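Local atomic coordinates of maternal effect protein oskar (Drosophila melanogaster, PDB entry 5A4A), a protein that acts as the inducer of the Drosophila germline, its OSK domain having the SGNH hydrolase fold and probably binding RNA. Residues A[8-14]-A[46-50]; A[60-66]-A[85-89]. One frame throughout, in Å; residues are numbered along the deposited sequence. Where two conformers were deposited one is given.

Interaction 1. Residues A[8-14]-A[46-50]; sequences NDSLLTI and RRHER. With SO4 (sulfate ion), chain E.
R46 lays its guanidinium against two backbone carbonyls, S10 O and T13 O, and N8 reaches E49, joining an Asx turn at N8 and the 3-10 turn 9-11 to the loop before strand 53-54 of this SGNH-hydrolase-like domain. R46 NH2 gives a hydrogen bond to T13 O at 2.9 Å, lying in that carbonyl's plane, while NH1 reaches S10 O at 3.0 Å from well above the carbonyl plane. NE, at the other end, makes a salt bridge with D19. N8 is the second grip: its ND2 points at E49 OE2 (2.8 Å, 166°), in the amide plane and on the syn lone pair. With CG anti to the backbone N (chi1 -177°), the N8 amide can do this while OD1 takes the backbone N of S10 at 3.1 Å, closing the Asx turn. A sulfate, probably from the crystallisation liquor, sits between the loops, bound by N8 ND2, R46 NH1, H48 N and H48 ND1. The H48 ring meets it edge-on, with ND1 2.8 Å from sulfate O2. Apolar contact is slight: methyls border charged ends, I14 CG2 3.9 Å from R46 NH2 and L11 CD2 3.8 Å from E49 OE1.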
loop_
_atom_site.group_PDB
_atom_site.type_symbol
_atom_site.label_atom_id
_atom_site.label_comp_id
_atom_site.label_asym_id
_atom_site.label_seq_id
_atom_site.Cartn_x
_atom_site.Cartn_y
_atom_site.Cartn_z
ATOM N N ASN A 8 -2.767 7.094 20.274
ATOM C CA ASN A 8 -4.203 7.321 20.197
ATOM C C ASN A 8 -4.966 5.987 20.204
ATOM O O ASN A 8 -4.836 5.206 19.289
ATOM C CB ASN A 8 -4.498 8.136 18.932
ATOM C CG ASN A 8 -5.956 8.483 18.785
ATOM O OD1 ASN A 8 -6.761 8.231 19.677
ATOM N ND2 ASN A 8 -6.310 9.058 17.648
ATOM N N ASP A 9 -5.762 5.740 21.246
ATOM C CA ASP A 9 -6.535 4.487 21.347
ATOM C C ASP A 9 -7.452 4.256 20.139
ATOM O O ASP A 9 -7.744 3.109 19.761
ATOM C CB ASP A 9 -7.360 4.481 22.639
ATOM C CG ASP A 9 -8.137 3.193 22.835
ATOM O OD1 ASP A 9 -7.503 2.166 23.130
ATOM O OD2 ASP A 9 -9.379 3.211 22.709
ATOM N N SER A 10 -7.891 5.349 19.522
ATOM C CA SER A 10 -8.770 5.268 18.359
ATOM C C SER A 10 -8.127 4.535 17.185
ATOM O O SER A 10 -8.824 4.054 16.291
ATOM C CB SER A 10 -9.201 6.664 17.915
ATOM O OG SER A 10 -9.940 7.306 18.935
ATOM N N LEU A 11 -6.799 4.461 17.176
ATOM C CA LEU A 11 -6.094 3.782 16.090
ATOM C C LEU A 11 -6.296 2.263 16.132
ATOM O O LEU A 11 -6.097 1.573 15.136
ATOM C CB LEU A 11 -4.599 4.122 16.128
ATOM C CG LEU A 11 -4.210 5.571 15.794
ATOM C CD1 LEU A 11 -2.734 5.807 16.079
ATOM C CD2 LEU A 11 -4.534 5.908 14.335
ATOM N N LEU A 12 -6.721 1.748 17.280
ATOM C CA LEU A 12 -6.849 0.303 17.460
ATOM C C LEU A 12 -8.065 -0.254 16.739
ATOM O O LEU A 12 -8.149 -1.456 16.474
ATOM C CB LEU A 12 -6.927 -0.037 18.953
ATOM C CG LEU A 12 -5.618 0.053 19.741
ATOM C CD1 LEU A 12 -5.908 0.138 21.222
ATOM C CD2 LEU A 12 -4.739 -1.145 19.464
ATOM N N THR A 13 -9.012 0.618 16.429
ATOM C CA THR A 13 -10.271 0.179 15.849
ATOM C C THR A 13 -10.472 0.801 14.485
ATOM O O THR A 13 -10.338 2.011 14.324
ATOM C CB THR A 13 -11.453 0.571 16.746
ATOM O OG1 THR A 13 -11.310 -0.074 18.018
ATOM C CG2 THR A 13 -12.777 0.141 16.109
ATOM N N ILE A 14 -10.782 -0.028 13.498
ATOM C CA ILE A 14 -11.143 0.510 12.204
ATOM C C ILE A 14 -12.585 0.141 11.901
ATOM O O ILE A 14 -13.132 -0.813 12.472
ATOM C CB ILE A 14 -10.166 0.080 11.100
ATOM C CG1 ILE A 14 -10.150 -1.444 10.940
ATOM C CG2 ILE A 14 -8.762 0.592 11.416
ATOM C CD1 ILE A 14 -9.258 -1.895 9.792
ATOM N N ARG A 46 -8.619 10.440 9.232
ATOM C CA ARG A 46 -8.674 10.515 10.689
ATOM C C ARG A 46 -8.411 11.944 11.143
ATOM O O ARG A 46 -7.394 12.539 10.770
ATOM C CB ARG A 46 -7.638 9.595 11.314
ATOM C CG ARG A 46 -7.945 8.107 11.109
ATOM C CD ARG A 46 -9.216 7.748 11.863
ATOM N NE ARG A 46 -9.552 6.328 11.770
ATOM C CZ ARG A 46 -9.324 5.452 12.742
ATOM N NH1 ARG A 46 -8.746 5.858 13.866
ATOM N NH2 ARG A 46 -9.668 4.174 12.586
ATOM N N ARG A 47 -9.304 12.500 11.958
ATOM C CA ARG A 47 -9.191 13.940 12.221
ATOM C C ARG A 47 -8.087 14.348 13.198
ATOM O O ARG A 47 -7.642 15.491 13.176
ATOM C CB ARG A 47 -10.553 14.563 12.572
ATOM C CG ARG A 47 -11.386 13.830 13.592
ATOM C CD ARG A 47 -12.881 14.221 13.467
ATOM N NE ARG A 47 -13.658 13.292 12.643
ATOM N N HIS A 48 -7.627 13.424 14.036
ATOM C CA HIS A 48 -6.685 13.794 15.095
ATOM C C HIS A 48 -5.223 13.507 14.794
ATOM O O HIS A 48 -4.360 13.780 15.624
ATOM C CB HIS A 48 -7.091 13.147 16.430
ATOM C CG HIS A 48 -8.490 13.465 16.838
ATOM N ND1 HIS A 48 -9.407 12.492 17.176
ATOM C CD2 HIS A 48 -9.144 14.647 16.936
ATOM C CE1 HIS A 48 -10.557 13.062 17.480
ATOM N NE2 HIS A 48 -10.425 14.371 17.343
ATOM N N GLU A 49 -4.953 12.963 13.611
ATOM C CA GLU A 49 -3.580 12.674 13.201
ATOM C C GLU A 49 -3.039 13.688 12.206
ATOM O O GLU A 49 -3.705 14.017 11.217
ATOM C CB GLU A 49 -3.456 11.265 12.605
ATOM C CG GLU A 49 -3.295 10.162 13.643
ATOM C CD GLU A 49 -4.589 9.859 14.360
ATOM O OE1 GLU A 49 -5.592 9.548 13.681
ATOM O OE2 GLU A 49 -4.621 9.943 15.599
ATOM N N ARG A 50 -1.829 14.172 12.476
ATOM C CA ARG A 50 -1.144 15.132 11.603
ATOM C C ARG A 50 -0.940 14.561 10.214
ATOM O O ARG A 50 -1.192 15.224 9.200
ATOM C CB ARG A 50 0.227 15.483 12.185
ATOM C CG ARG A 50 0.173 16.164 13.517
ATOM C CD ARG A 50 1.541 16.672 13.959
ATOM N NE ARG A 50 2.451 15.604 14.357
ATOM C CZ ARG A 50 2.378 14.949 15.511
ATOM N NH1 ARG A 50 1.422 15.234 16.378
ATOM N NH2 ARG A 50 3.256 13.997 15.798
HETATM S S SO4 E . -8.879 9.540 15.205
HETATM O O1 SO4 E . -8.547 10.756 14.471
HETATM O O2 SO4 E . -8.871 9.819 16.642
HETATM O O3 SO4 E . -10.201 9.075 14.795
HETATM O O4 SO4 E . -7.897 8.509 14.933
#

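Interaction 2. Residues A[60-66]-A[85-89]; sequences GLTINGA and IGSVD
T62 and G86 are the N-cap residues of two helices, 63-71 and 87-91, and the two helix starts come close, with the CA atoms of T62 and V88 5.4 Å apart. Each turns from loop into helix, as in alpha/beta folds. G86 to D89 probably correspond to the Gly-X-Asn-Asp block of SGNH hydrolases, with V88 where those enzymes have asparagine. T62 OG1 caps its own helix by accepting from G65 N at 2.9 Å, its chi1 of 58° placing the hydroxyl between backbone N and carbonyl carbon. D89, from the other helix, takes the first amide of this one: I63 N donates to OD1 (2.9 Å, 155°) on the syn lone pair, and OD2 receives a hydrogen bond from a water that itself accepts from N64 N. A second water accepts from G86 N and V88 N and donates to L61 O at 2.7 Å. I85 slots its CD1 against L61 CD2 at 3.8 Å, and its CG1 lies against A66 CB and I63 CG1. V88 CG1 meets T62 CG2 at 3.7 Å. One carboxylate thus serves two amides at the start of helix 63-71, one through water, and the helix dipole would probably favour its negative charge.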
loop_
_atom_site.group_PDB
_atom_site.type_symbol
_atom_site.label_atom_id
_atom_site.label_comp_id
_atom_site.label_asym_id
_atom_site.label_seq_id
_atom_site.Cartn_x
_atom_site.Cartn_y
_atom_site.Cartn_z
ATOM N N GLY A 60 3.110 7.797 4.021
ATOM C CA GLY A 60 4.452 7.480 4.483
ATOM C C GLY A 60 4.610 6.123 5.151
ATOM O O GLY A 60 5.649 5.861 5.768
ATOM N N LEU A 61 3.605 5.255 5.035
ATOM C CA LEU A 61 3.679 3.933 5.663
ATOM C C LEU A 61 4.690 3.033 4.951
ATOM O O LEU A 61 4.511 2.678 3.789
ATOM C CB LEU A 61 2.306 3.244 5.681
ATOM C CG LEU A 61 2.141 2.072 6.660
ATOM C CD1 LEU A 61 2.105 2.567 8.118
ATOM C CD2 LEU A 61 0.903 1.248 6.331
ATOM N N THR A 62 5.754 2.667 5.653
ATOM C CA THR A 62 6.707 1.714 5.115
ATOM C C THR A 62 6.276 0.308 5.523
ATOM O O THR A 62 5.300 0.129 6.263
ATOM C CB THR A 62 8.107 1.957 5.683
ATOM O OG1 THR A 62 8.037 1.861 7.108
ATOM C CG2 THR A 62 8.626 3.357 5.291
ATOM N N ILE A 63 7.029 -0.686 5.068
ATOM C CA ILE A 63 6.774 -2.060 5.471
ATOM C C ILE A 63 6.898 -2.177 6.993
ATOM O O ILE A 63 6.023 -2.747 7.640
ATOM C CB ILE A 63 7.726 -3.039 4.767
ATOM C CG1 ILE A 63 7.426 -3.082 3.267
ATOM C CG2 ILE A 63 7.583 -4.439 5.343
ATOM C CD1 ILE A 63 8.584 -3.624 2.430
ATOM N N ASN A 64 7.962 -1.616 7.562
ATOM C CA ASN A 64 8.106 -1.577 9.021
ATOM C C ASN A 64 7.001 -0.774 9.702
ATOM O O ASN A 64 6.519 -1.148 10.773
ATOM C CB ASN A 64 9.491 -1.062 9.426
ATOM C CG ASN A 64 10.556 -2.129 9.300
ATOM O OD1 ASN A 64 10.256 -3.273 8.964
ATOM N ND2 ASN A 64 11.809 -1.760 9.563
ATOM N N GLY A 65 6.587 0.324 9.072
ATOM C CA GLY A 65 5.449 1.081 9.565
ATOM C C GLY A 65 4.194 0.224 9.637
ATOM O O GLY A 65 3.414 0.333 10.586
ATOM N N ALA A 66 4.002 -0.624 8.627
ATOM C CA ALA A 66 2.838 -1.500 8.570
ATOM C C ALA A 66 2.920 -2.547 9.680
ATOM O O ALA A 66 1.924 -2.854 10.337
ATOM C CB ALA A 66 2.724 -2.166 7.194
ATOM N N ILE A 85 2.131 -2.300 -0.193
ATOM C CA ILE A 85 3.138 -1.752 0.700
ATOM C C ILE A 85 4.539 -1.932 0.104
ATOM O O ILE A 85 4.844 -2.961 -0.514
ATOM C CB ILE A 85 3.010 -2.403 2.116
ATOM C CG1 ILE A 85 3.646 -1.539 3.210
ATOM C CG2 ILE A 85 3.554 -3.837 2.133
ATOM C CD1 ILE A 85 2.890 -0.243 3.487
ATOM N N GLY A 86 5.379 -0.920 0.273
ATOM C CA GLY A 86 6.740 -0.980 -0.227
ATOM C C GLY A 86 7.172 0.238 -1.022
ATOM O O GLY A 86 8.374 0.496 -1.129
ATOM N N SER A 87 6.216 0.968 -1.605
ATOM C CA SER A 87 6.563 2.148 -2.402
ATOM C C SER A 87 7.349 3.157 -1.583
ATOM O O SER A 87 8.296 3.753 -2.091
ATOM C CB SER A 87 5.330 2.838 -3.013
ATOM O OG SER A 87 4.751 2.034 -4.021
ATOM N N VAL A 88 6.968 3.343 -0.319
ATOM C CA VAL A 88 7.650 4.334 0.518
ATOM C C VAL A 88 9.089 3.887 0.807
ATOM O O VAL A 88 10.018 4.690 0.712
ATOM C CB VAL A 88 6.908 4.613 1.841
ATOM C CG1 VAL A 88 7.650 5.690 2.646
ATOM C CG2 VAL A 88 5.482 5.086 1.570
ATOM N N ASP A 89 9.266 2.609 1.141
ATOM C CA ASP A 89 10.609 2.053 1.338
ATOM C C ASP A 89 11.489 2.312 0.122
ATOM O O ASP A 89 12.646 2.708 0.256
ATOM C CB ASP A 89 10.561 0.542 1.579
ATOM C CG ASP A 89 9.810 0.167 2.843
ATOM O OD1 ASP A 89 8.565 0.204 2.822
ATOM O OD2 ASP A 89 10.464 -0.183 3.848
HETATM O O HOH W 1 4.966 1.689 1.275
HETATM O O HOH W 2 10.438 -0.939 6.179
#

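In the fold
Interaction 1 lies on the surface and interaction 2 in the buried interior, their centres about 18 Å apart and their nearest atoms about 10 Å. They follow one another along the chain, 8-14 with 46-50 closing before 60-66 with 85-89 opens, and share no helix or strand. Still, L11 of interaction 1 hydrogen-bonds through its carbonyl to R69, on helix 63-71, whose first turn takes part in interaction 2. Both rely on a side-chain carboxylate, but the surface pair joins two loops by charged and amide side chains, backbone carbonyls and a sulfate, whereas the inner pair links two helix starts through backbone amides, bound waters and aliphatic packing, with M28 of the central sheet and I99 nearby.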